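Local coordinates for protein SM80.1 Vicilin (Solanum melongena, PDB 5VF5) that probably serves as a seed storage protein of the 7S vicilin family, built from two cupin domains and carrying a bound copper ion, at residues A[34-37]-A[42-45]; A[359-364]-A[371-376]. All blocks are in the same frame, centred on the assembly; numbering follows the deposited sequence. Where two conformers were deposited one is given.

Contact 1. Residues A[34-37]-A[42-45]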
loop_
_atom_site.group_PDB
_atom_site.type_symbol
_atom_site.label_atom_id
_atom_site.label_comp_id
_atom_site.label_asym_id
_atom_site.label_seq_id
_atom_site.Cartn_x
_atom_site.Cartn_y
_atom_site.Cartn_z
ATOM N N PRO A 34 -6.025 -5.317 10.429
ATOM C CA PRO A 34 -7.250 -4.857 11.053
ATOM C C PRO A 34 -7.590 -3.401 10.758
ATOM O O PRO A 34 -6.707 -2.636 10.330
ATOM C CB PRO A 34 -6.997 -5.080 12.542
ATOM C CG PRO A 34 -5.968 -6.161 12.575
ATOM C CD PRO A 34 -5.071 -5.864 11.395
ATOM N N LYS A 35 -8.804 -2.994 11.056
ATOM C CA LYS A 35 -9.127 -1.584 10.996
ATOM C C LYS A 35 -8.113 -0.769 11.771
ATOM O O LYS A 35 -7.640 -1.202 12.833
ATOM C CB LYS A 35 -10.498 -1.316 11.620
ATOM C CG LYS A 35 -11.638 -1.709 10.729
ATOM C CD LYS A 35 -12.987 -1.315 11.328
ATOM C CE LYS A 35 -13.094 0.189 11.622
ATOM N NZ LYS A 35 -14.457 0.597 12.061
ATOM N N PHE A 36 -7.772 0.406 11.284
ATOM C CA PHE A 36 -6.716 1.181 11.945
ATOM C C PHE A 36 -7.061 1.650 13.355
ATOM O O PHE A 36 -6.165 1.891 14.177
ATOM C CB PHE A 36 -6.351 2.357 11.072
ATOM C CG PHE A 36 -5.610 1.963 9.843
ATOM C CD1 PHE A 36 -4.305 1.445 9.935
ATOM C CD2 PHE A 36 -6.145 2.132 8.597
ATOM C CE1 PHE A 36 -3.616 1.125 8.800
ATOM C CE2 PHE A 36 -5.446 1.770 7.462
ATOM C CZ PHE A 36 -4.169 1.288 7.573
ATOM N N THR A 37 -8.340 1.754 13.606
ATOM C CA THR A 37 -8.871 2.114 14.925
ATOM C C THR A 37 -8.947 0.956 15.908
ATOM O O THR A 37 -9.371 1.180 17.058
ATOM C CB THR A 37 -10.257 2.732 14.743
ATOM O OG1 THR A 37 -11.030 1.880 13.882
ATOM C CG2 THR A 37 -10.138 4.131 14.095
ATOM N N LEU A 42 -6.443 7.426 17.671
ATOM C CA LEU A 42 -5.611 8.417 16.972
ATOM C C LEU A 42 -5.703 8.235 15.472
ATOM O O LEU A 42 -5.399 9.174 14.713
ATOM C CB LEU A 42 -4.145 8.306 17.369
ATOM C CG LEU A 42 -3.864 8.730 18.813
ATOM C CD1 LEU A 42 -2.477 8.272 19.172
ATOM C CD2 LEU A 42 -3.968 10.238 18.965
ATOM N N LEU A 43 -6.068 7.028 15.032
ATOM C CA LEU A 43 -6.215 6.711 13.612
ATOM C C LEU A 43 -7.647 6.808 13.068
ATOM O O LEU A 43 -7.897 6.391 11.926
ATOM C CB LEU A 43 -5.612 5.335 13.367
ATOM C CG LEU A 43 -4.112 5.298 13.689
ATOM C CD1 LEU A 43 -3.536 3.949 13.346
ATOM C CD2 LEU A 43 -3.296 6.351 12.950
ATOM N N ARG A 44 -8.545 7.447 13.809
ATOM C CA ARG A 44 -9.933 7.637 13.355
ATOM C C ARG A 44 -10.079 8.367 11.990
ATOM O O ARG A 44 -11.031 8.199 11.210
ATOM C CB ARG A 44 -10.754 8.396 14.394
ATOM C CG ARG A 44 -11.696 7.605 15.266
ATOM C CD ARG A 44 -12.521 8.556 16.149
ATOM N NE ARG A 44 -13.673 9.109 15.453
ATOM C CZ ARG A 44 -14.309 10.249 15.746
ATOM N NH1 ARG A 44 -13.909 11.044 16.734
ATOM N NH2 ARG A 44 -15.339 10.628 14.989
ATOM N N GLY A 45 -9.093 9.229 11.736
ATOM C CA GLY A 45 -9.062 9.992 10.477
ATOM C C GLY A 45 -8.880 9.162 9.222
ATOM O O GLY A 45 -9.126 9.638 8.122
#
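Phe36 and Leu43 meet inside the loop that joins strand 28-32 to strand 49-56, neighbours in the N-terminal cupin sheet of this two-cupin vicilin. The chain turns back on itself here, and 42-45 forms part of a 3-10 turn that packs against the otherwise irregular 34-37. The tight part is the packing of the Leu43 side chain on CB and the carbonyl oxygen of Phe36. CB of Phe36 faces CB of Leu43 at 3.8 Å, and Leu43 reaches on across the backbone of its partner, with CB 3.6 Å from Phe36 O. Its CG stands anti to the carbonyl carbon (chi1 -62°), and the extended chi2 of -176° then carries CD1 to Phe36 O. The Phe36 ring itself swings away from 42-45 after CB and lies edge-to-face with Phe14, next to Ile46. Both Phe36 and Leu43 also touch Val320, so the buried half of the contact packs on strand 318-321 of the second cupin. The side chain of Leu43 is about 9 Å from the copper ion, while its neighbour Leu42 packs on His283, a copper ligand.

The other half is loose and nearer solvent. Thr37 offers its CG2 methyl, 3.8 Å from Leu43 C and 3.6 Å from Arg44 CA. The exposed Arg44, deposited in two conformers, has its CB directed away from 34-37, yet its CG still comes within 4.0 Å of Thr37 CG2. The closest approach of the whole contact returns to the buried side, where the CD1 methyl of Leu43 lies 3.4 Å from the carbonyl oxygen Phe36 O.

Contact 2. Residues A[359-364]-A[371-376]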
loop_
_atom_site.group_PDB
_atom_site.type_symbol
_atom_site.label_atom_id
_atom_site.label_comp_id
_atom_site.label_asym_id
_atom_site.label_seq_id
_atom_site.Cartn_x
_atom_site.Cartn_y
_atom_site.Cartn_z
ATOM N N ASN A 359 15.347 22.883 2.221
ATOM C CA ASN A 359 14.527 22.651 3.402
ATOM C C ASN A 359 13.718 23.884 3.725
ATOM O O ASN A 359 13.966 24.939 3.147
ATOM C CB ASN A 359 15.387 22.185 4.571
ATOM C CG ASN A 359 16.066 23.304 5.302
ATOM O OD1 ASN A 359 15.573 23.749 6.306
ATOM N ND2 ASN A 359 17.183 23.726 4.839
ATOM N N ILE A 360 12.777 23.798 4.665
ATOM C CA ILE A 360 11.921 24.928 4.944
ATOM C C ILE A 360 12.659 26.169 5.407
ATOM O O ILE A 360 12.206 27.288 5.148
ATOM C CB ILE A 360 10.790 24.584 5.903
ATOM C CG1 ILE A 360 11.321 24.122 7.256
ATOM C CG2 ILE A 360 9.866 23.560 5.237
ATOM C CD1 ILE A 360 10.264 24.005 8.324
ATOM N N TRP A 361 13.797 25.991 6.082
ATOM C CA TRP A 361 14.526 27.131 6.634
ATOM C C TRP A 361 15.155 27.992 5.545
ATOM O O TRP A 361 15.483 29.170 5.783
ATOM C CB TRP A 361 15.550 26.699 7.670
ATOM C CG TRP A 361 14.907 26.142 8.894
ATOM C CD1 TRP A 361 14.682 24.829 9.168
ATOM C CD2 TRP A 361 14.417 26.865 10.006
ATOM N NE1 TRP A 361 14.088 24.682 10.372
ATOM C CE2 TRP A 361 13.894 25.923 10.918
ATOM C CE3 TRP A 361 14.345 28.218 10.331
ATOM C CZ2 TRP A 361 13.328 26.297 12.118
ATOM C CZ3 TRP A 361 13.780 28.572 11.531
ATOM C CH2 TRP A 361 13.251 27.627 12.390
ATOM N N ARG A 362 15.282 27.444 4.342
ATOM C CA ARG A 362 15.711 28.248 3.177
ATOM C C ARG A 362 14.786 29.437 2.949
ATOM O O ARG A 362 15.203 30.452 2.354
ATOM C CB ARG A 362 15.751 27.424 1.854
ATOM C CG ARG A 362 16.866 26.411 1.756
ATOM C CD ARG A 362 18.257 27.047 1.645
ATOM N NE ARG A 362 18.476 27.782 0.396
ATOM C CZ ARG A 362 18.885 27.234 -0.741
ATOM N NH1 ARG A 362 19.132 25.926 -0.809
ATOM N NH2 ARG A 362 19.063 28.005 -1.814
ATOM N N ASN A 363 13.531 29.278 3.366
ATOM C CA ASN A 363 12.461 30.254 3.146
ATOM C C ASN A 363 12.072 31.005 4.405
ATOM O O ASN A 363 10.971 31.590 4.468
ATOM C CB ASN A 363 11.312 29.542 2.489
ATOM C CG ASN A 363 11.681 29.058 1.110
ATOM O OD1 ASN A 363 12.268 29.821 0.343
ATOM N ND2 ASN A 363 11.476 27.770 0.830
ATOM N N ILE A 364 12.998 31.029 5.378
ATOM C CA ILE A 364 12.825 31.783 6.622
ATOM C C ILE A 364 13.986 32.771 6.695
ATOM O O ILE A 364 15.127 32.386 6.488
ATOM C CB ILE A 364 12.752 30.840 7.846
ATOM C CG1 ILE A 364 11.487 29.975 7.685
ATOM C CG2 ILE A 364 12.739 31.643 9.138
ATOM C CD1 ILE A 364 11.252 28.944 8.755
ATOM N N LEU A 371 15.699 34.997 16.144
ATOM C CA LEU A 371 14.656 34.984 17.187
ATOM C C LEU A 371 14.213 33.570 17.546
ATOM O O LEU A 371 13.893 33.282 18.699
ATOM C CB LEU A 371 13.469 35.820 16.780
ATOM C CG LEU A 371 13.703 37.324 16.833
ATOM C CD1 LEU A 371 12.687 38.068 16.015
ATOM C CD2 LEU A 371 13.605 37.825 18.252
ATOM N N SER A 372 14.211 32.681 16.565
ATOM C CA SER A 372 13.782 31.301 16.755
ATOM C C SER A 372 14.632 30.572 17.766
ATOM O O SER A 372 14.104 29.843 18.629
ATOM C CB SER A 372 13.865 30.528 15.446
ATOM O OG SER A 372 12.834 30.926 14.528
ATOM N N PHE A 373 15.955 30.772 17.673
ATOM C CA PHE A 373 16.896 29.976 18.460
ATOM C C PHE A 373 17.727 30.754 19.457
ATOM O O PHE A 373 18.579 30.164 20.101
ATOM C CB PHE A 373 17.794 29.164 17.524
ATOM C CG PHE A 373 17.025 28.228 16.637
ATOM C CD1 PHE A 373 16.318 27.160 17.164
ATOM C CD2 PHE A 373 16.936 28.463 15.288
ATOM C CE1 PHE A 373 15.587 26.331 16.356
ATOM C CE2 PHE A 373 16.208 27.625 14.475
ATOM C CZ PHE A 373 15.514 26.578 15.009
ATOM N N ASN A 374 17.439 32.043 19.624
ATOM C CA ASN A 374 18.150 32.886 20.590
ATOM C C ASN A 374 19.658 32.757 20.381
ATOM O O ASN A 374 20.412 32.551 21.327
ATOM C CB ASN A 374 17.772 32.529 22.034
ATOM C CG ASN A 374 18.306 33.531 23.035
ATOM O OD1 ASN A 374 18.564 34.686 22.708
ATOM N ND2 ASN A 374 18.500 33.070 24.272
ATOM N N MET A 375 20.067 32.891 19.113
ATOM C CA MET A 375 21.474 32.937 18.779
ATOM C C MET A 375 21.651 33.736 17.515
ATOM O O MET A 375 20.696 33.932 16.776
ATOM C CB MET A 375 22.127 31.554 18.684
ATOM C CG MET A 375 21.300 30.463 18.099
ATOM S SD MET A 375 22.214 28.911 18.207
ATOM C CE MET A 375 23.400 29.125 16.881
ATOM N N PRO A 376 22.875 34.233 17.273
ATOM C CA PRO A 376 23.039 35.128 16.144
ATOM C C PRO A 376 22.577 34.483 14.833
ATOM O O PRO A 376 22.915 33.352 14.543
ATOM C CB PRO A 376 24.546 35.428 16.166
ATOM C CG PRO A 376 24.931 35.261 17.616
ATOM C CD PRO A 376 24.101 34.118 18.088
#
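In the helical arm of the C-terminal cupin domain, which in related vicilins probably helps to join subunits, Trp361 meets Ser372 and Phe373. Trp361 stands in a short 3-10 turn, 360-362, whose entry is an Asx turn: Asn359 OD1 accepts from Trp361 N at 2.9 Å, with the donor well above the carbonyl plane. With CG anti to its carbonyl carbon (chi1 -67°), the indole extends toward 371-376 and meets the Phe373 side chain coming from the opposite direction. Phe373 puts its CZ 3.6 Å from Trp361 CH2 and its CE2 over one face of the six-membered ring. The ring planes meet obliquely, inclined at 47° with centroids 5.2 Å apart. Ile364 covers the opposite indole face, its CD1 3.5 Å above the plane toward the rim. At the edge, near the plane, Ser372 OG comes within 3.9 Å of Trp361 CZ3; this hydroxyl is hydrogen-bonded to Ala368 O one turn back in its own helix.

The contact is small and lies on the surface. Lys369 of helix 366-373 bonds through NZ to the carbonyl oxygens of Trp361 and Ile364, tying the turn to that helix. Helix 377-385 flanks both aromatics, with Phe384 beside the indole and Val380 against Phe373, while Ile360 is linked through its backbone to Phe353 of strand 351-353.

Contact 1 closes well before contact 2 opens along the chain, and the two do not touch: their centres are about 36 Å apart and their nearest atoms about 22 Å. The centre of contact 1 lies about 16 Å from that of the chain, in a loop of the first cupin sheet that leans on strand 318-321 of the second. The centre of contact 2 is about 36 Å from that of the chain, where helices 366-373 and 377-385 project before strand 392-394 returns to the sheet. They share no sheet or helix. One therefore belongs to the join between the two cupin halves, and the other to a projecting arm, probably used for subunit association as in related vicilins.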